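Local structure of CysE, serine acetyltransferase (Brucella abortus, 4HZD) at residues P49-H57 with L81-R92. The protein probably transfers the acetyl group of acetyl-coenzyme A to L-serine, forming O-acetylserine for cysteine biosynthesis. Sequence-based numbering, arbitrary orientation.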
loop_
_atom_site.group_PDB
_atom_site.type_symbol
_atom_site.label_atom_id
_atom_site.label_comp_id
_atom_site.label_asym_id
_atom_site.label_seq_id
_atom_site.Cartn_x
_atom_site.Cartn_y
_atom_site.Cartn_z
ATOM N N PRO A 49 -23.594 7.579 6.045
ATOM C CA PRO A 49 -24.979 7.983 6.343
ATOM C C PRO A 49 -25.912 6.800 6.643
ATOM O O PRO A 49 -27.110 7.024 6.863
ATOM C CB PRO A 49 -25.436 8.668 5.050
ATOM C CG PRO A 49 -24.646 7.993 3.980
ATOM C CD PRO A 49 -23.305 7.599 4.597
ATOM N N SER A 50 -25.390 5.565 6.647
ATOM C CA SER A 50 -26.253 4.405 6.916
ATOM C C SER A 50 -25.455 3.207 7.422
ATOM O O SER A 50 -24.244 3.093 7.176
ATOM C CB SER A 50 -27.063 4.017 5.654
ATOM O OG SER A 50 -26.231 3.483 4.621
ATOM N N LEU A 51 -26.132 2.317 8.143
ATOM C CA LEU A 51 -25.507 1.087 8.589
ATOM C C LEU A 51 -25.054 0.262 7.395
ATOM O O LEU A 51 -23.961 -0.285 7.415
ATOM C CB LEU A 51 -26.471 0.316 9.508
ATOM C CG LEU A 51 -26.021 -1.054 10.035
ATOM C CD1 LEU A 51 -24.724 -0.965 10.857
ATOM C CD2 LEU A 51 -27.135 -1.584 10.914
ATOM N N GLU A 52 -25.872 0.209 6.333
ATOM C CA GLU A 52 -25.501 -0.539 5.122
ATOM C C GLU A 52 -24.168 -0.076 4.563
ATOM O O GLU A 52 -23.301 -0.890 4.203
ATOM C CB GLU A 52 -26.568 -0.375 4.039
ATOM C CG GLU A 52 -27.894 -1.045 4.326
ATOM C CD GLU A 52 -28.884 -0.207 5.157
ATOM O OE1 GLU A 52 -28.564 0.867 5.714
ATOM O OE2 GLU A 52 -30.031 -0.658 5.285
ATOM N N GLU A 53 -24.002 1.234 4.488
ATOM C CA GLU A 53 -22.760 1.814 3.987
ATOM C C GLU A 53 -21.567 1.575 4.912
ATOM O O GLU A 53 -20.480 1.303 4.423
ATOM C CB GLU A 53 -22.931 3.281 3.625
ATOM C CG GLU A 53 -23.630 3.471 2.286
ATOM C CD GLU A 53 -24.120 4.895 2.112
ATOM O OE1 GLU A 53 -23.622 5.579 1.197
ATOM O OE2 GLU A 53 -24.987 5.340 2.916
ATOM N N ALA A 54 -21.769 1.636 6.229
ATOM C CA ALA A 54 -20.701 1.252 7.167
ATOM C C ALA A 54 -20.208 -0.216 6.997
ATOM O O ALA A 54 -18.979 -0.464 7.045
ATOM C CB ALA A 54 -21.158 1.467 8.612
ATOM N N VAL A 55 -21.166 -1.154 6.897
ATOM C CA VAL A 55 -20.910 -2.618 6.766
ATOM C C VAL A 55 -20.204 -2.856 5.437
ATOM O O VAL A 55 -19.131 -3.502 5.402
ATOM C CB VAL A 55 -22.234 -3.488 6.884
ATOM C CG1 VAL A 55 -22.053 -4.968 6.494
ATOM C CG2 VAL A 55 -22.809 -3.431 8.300
ATOM N N MET A 56 -20.749 -2.302 4.362
ATOM C CA MET A 56 -20.078 -2.416 3.033
ATOM C C MET A 56 -18.668 -1.869 3.047
ATOM O O MET A 56 -17.750 -2.512 2.502
ATOM C CB MET A 56 -20.888 -1.727 1.925
ATOM C CG MET A 56 -22.242 -2.371 1.741
ATOM S SD MET A 56 -23.287 -1.691 0.444
ATOM C CE MET A 56 -23.051 0.061 0.669
ATOM N N HIS A 57 -18.489 -0.695 3.671
ATOM C CA HIS A 57 -17.172 -0.101 3.791
ATOM C C HIS A 57 -16.209 -0.948 4.612
ATOM O O HIS A 57 -15.098 -1.228 4.158
ATOM C CB HIS A 57 -17.245 1.299 4.365
ATOM C CG HIS A 57 -15.897 1.912 4.635
ATOM N ND1 HIS A 57 -15.324 2.792 3.799
ATOM C CD2 HIS A 57 -15.030 1.760 5.690
ATOM C CE1 HIS A 57 -14.144 3.190 4.295
ATOM N NE2 HIS A 57 -13.955 2.552 5.449
ATOM N N LEU A 81 -26.902 -4.188 -2.913
ATOM C CA LEU A 81 -27.952 -3.605 -2.066
ATOM C C LEU A 81 -29.100 -3.003 -2.892
ATOM O O LEU A 81 -30.280 -3.204 -2.591
ATOM C CB LEU A 81 -27.356 -2.539 -1.153
ATOM C CG LEU A 81 -28.315 -1.678 -0.338
ATOM C CD1 LEU A 81 -29.172 -2.555 0.577
ATOM C CD2 LEU A 81 -27.554 -0.579 0.419
ATOM N N GLU A 82 -28.747 -2.280 -3.949
ATOM C CA GLU A 82 -29.736 -1.689 -4.842
ATOM C C GLU A 82 -30.624 -2.753 -5.467
ATOM O O GLU A 82 -31.831 -2.566 -5.528
ATOM C CB GLU A 82 -29.044 -0.831 -5.900
ATOM C CG GLU A 82 -29.965 0.041 -6.743
ATOM C CD GLU A 82 -29.199 0.748 -7.856
ATOM O OE1 GLU A 82 -28.016 0.375 -8.110
ATOM O OE2 GLU A 82 -29.765 1.672 -8.479
ATOM N N ALA A 83 -30.040 -3.869 -5.908
ATOM C CA ALA A 83 -30.802 -4.991 -6.450
ATOM C C ALA A 83 -31.478 -5.859 -5.369
ATOM O O ALA A 83 -32.417 -6.555 -5.675
ATOM C CB ALA A 83 -29.921 -5.865 -7.333
ATOM N N ASN A 84 -30.972 -5.843 -4.132
ATOM C CA ASN A 84 -31.501 -6.709 -3.039
ATOM C C ASN A 84 -31.795 -5.918 -1.791
ATOM O O ASN A 84 -31.032 -5.999 -0.809
ATOM C CB ASN A 84 -30.532 -7.838 -2.708
ATOM C CG ASN A 84 -30.201 -8.672 -3.919
ATOM O OD1 ASN A 84 -30.956 -9.573 -4.296
ATOM N ND2 ASN A 84 -29.100 -8.327 -4.589
ATOM N N PRO A 85 -32.898 -5.133 -1.821
ATOM C CA PRO A 85 -33.276 -4.268 -0.704
ATOM C C PRO A 85 -33.448 -4.999 0.618
ATOM O O PRO A 85 -33.283 -4.388 1.679
ATOM C CB PRO A 85 -34.633 -3.648 -1.139
ATOM C CG PRO A 85 -34.859 -4.077 -2.537
ATOM C CD PRO A 85 -33.940 -5.197 -2.871
ATOM N N GLU A 86 -33.797 -6.279 0.569
ATOM C CA GLU A 86 -33.970 -7.078 1.785
ATOM C C GLU A 86 -32.649 -7.214 2.571
ATOM O O GLU A 86 -32.659 -7.559 3.752
ATOM C CB GLU A 86 -34.511 -8.473 1.444
ATOM C CG GLU A 86 -33.550 -9.286 0.587
ATOM C CD GLU A 86 -33.859 -9.133 -0.905
ATOM O OE1 GLU A 86 -34.249 -8.016 -1.374
ATOM O OE2 GLU A 86 -33.720 -10.149 -1.619
ATOM N N TRP A 87 -31.521 -6.931 1.931
ATOM C CA TRP A 87 -30.227 -7.033 2.638
ATOM C C TRP A 87 -30.150 -6.129 3.864
ATOM O O TRP A 87 -29.551 -6.486 4.857
ATOM C CB TRP A 87 -29.047 -6.867 1.682
ATOM C CG TRP A 87 -27.739 -7.079 2.375
ATOM C CD1 TRP A 87 -27.305 -8.224 3.029
ATOM C CD2 TRP A 87 -26.671 -6.099 2.541
ATOM N NE1 TRP A 87 -26.070 -8.034 3.561
ATOM C CE2 TRP A 87 -25.621 -6.773 3.301
ATOM C CE3 TRP A 87 -26.482 -4.777 2.143
ATOM C CZ2 TRP A 87 -24.455 -6.122 3.674
ATOM C CZ3 TRP A 87 -25.295 -4.125 2.506
ATOM C CH2 TRP A 87 -24.298 -4.788 3.242
ATOM N N SER A 88 -30.789 -4.965 3.803
ATOM C CA SER A 88 -30.935 -4.075 4.962
ATOM C C SER A 88 -31.502 -4.752 6.200
ATOM O O SER A 88 -30.993 -4.563 7.292
ATOM C CB SER A 88 -31.815 -2.869 4.601
ATOM O OG SER A 88 -31.138 -2.006 3.716
ATOM N N HIS A 89 -32.573 -5.523 6.045
ATOM C CA HIS A 89 -33.119 -6.294 7.169
ATOM C C HIS A 89 -32.257 -7.514 7.530
ATOM O O HIS A 89 -32.031 -7.791 8.728
ATOM C CB HIS A 89 -34.547 -6.720 6.849
ATOM C CG HIS A 89 -35.071 -7.828 7.738
ATOM N ND1 HIS A 89 -35.503 -7.606 8.984
ATOM C CD2 HIS A 89 -35.216 -9.202 7.509
ATOM C CE1 HIS A 89 -35.904 -8.772 9.539
ATOM N NE2 HIS A 89 -35.732 -9.745 8.631
ATOM N N VAL A 90 -31.772 -8.235 6.504
ATOM C CA VAL A 90 -30.953 -9.437 6.723
ATOM C C VAL A 90 -29.727 -9.082 7.579
ATOM O O VAL A 90 -29.446 -9.765 8.576
ATOM C CB VAL A 90 -30.527 -10.115 5.402
ATOM C CG1 VAL A 90 -29.513 -11.221 5.639
ATOM C CG2 VAL A 90 -31.729 -10.660 4.620
ATOM N N LEU A 91 -29.020 -7.999 7.242
ATOM C CA LEU A 91 -27.766 -7.690 7.969
ATOM C C LEU A 91 -28.058 -7.300 9.440
ATOM O O LEU A 91 -27.273 -7.589 10.340
ATOM C CB LEU A 91 -26.926 -6.612 7.229
ATOM C CG LEU A 91 -27.414 -5.166 7.217
ATOM C CD1 LEU A 91 -27.040 -4.489 8.523
ATOM C CD2 LEU A 91 -26.894 -4.371 6.015
ATOM N N ARG A 92 -29.172 -6.614 9.655
ATOM C CA ARG A 92 -29.675 -6.269 10.989
ATOM C C ARG A 92 -30.073 -7.499 11.835
ATOM O O ARG A 92 -29.790 -7.548 13.045
ATOM C CB ARG A 92 -30.849 -5.263 10.888
ATOM C CG ARG A 92 -30.401 -3.784 10.815
ATOM C CD ARG A 92 -31.543 -2.852 10.382
ATOM N NE ARG A 92 -31.099 -1.469 10.109
ATOM C CZ ARG A 92 -30.549 -1.034 8.961
ATOM N NH1 ARG A 92 -30.300 -1.861 7.948
ATOM N NH2 ARG A 92 -30.218 0.250 8.832
#
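W87 rests the six-membered end of its indole obliquely against M56 and V55, with W87 CH2 3.5 Å from M56 CG. On the V55 side, W87 CZ2 lies 3.9 Å from V55 CG1. W87 CG stands anti to the backbone N (chi1 -175°), which carries the ring across to helix 51-57. M56 SD sits 5.0 Å from the centroid of that ring and 68° off its normal, an oblique Met-aromatic contact. L91 CD2 lies over one indole face, offset toward its periphery, while L91 CD1 meets L51 CD2 at 3.8 Å; W87 NE1 is hydrogen-bonded to Q122. Farther out, E52 fits as a knob among L81, S88, L91 and R92. Its chain bends at chi2, and E52 OE2 accepts R92 NH1 in a salt bridge of 2.9 Å, reached from above the carboxylate plane. S88 OG points at the same oxygen, but the approach is too short to be reliable in detail. R92 NH1 additionally reaches S88 O at 2.9 Å within its own helix, and L51 CD2 lies over the guanidinium centre. Segments 51-57 and 87-92 of the N-terminal helical domain thus cross at 69° with a charged edge bordering the apolar contact; the cation beside E52 OE2 would probably favour ionised E52, although R92 NH2 forms a second salt bridge, to D17.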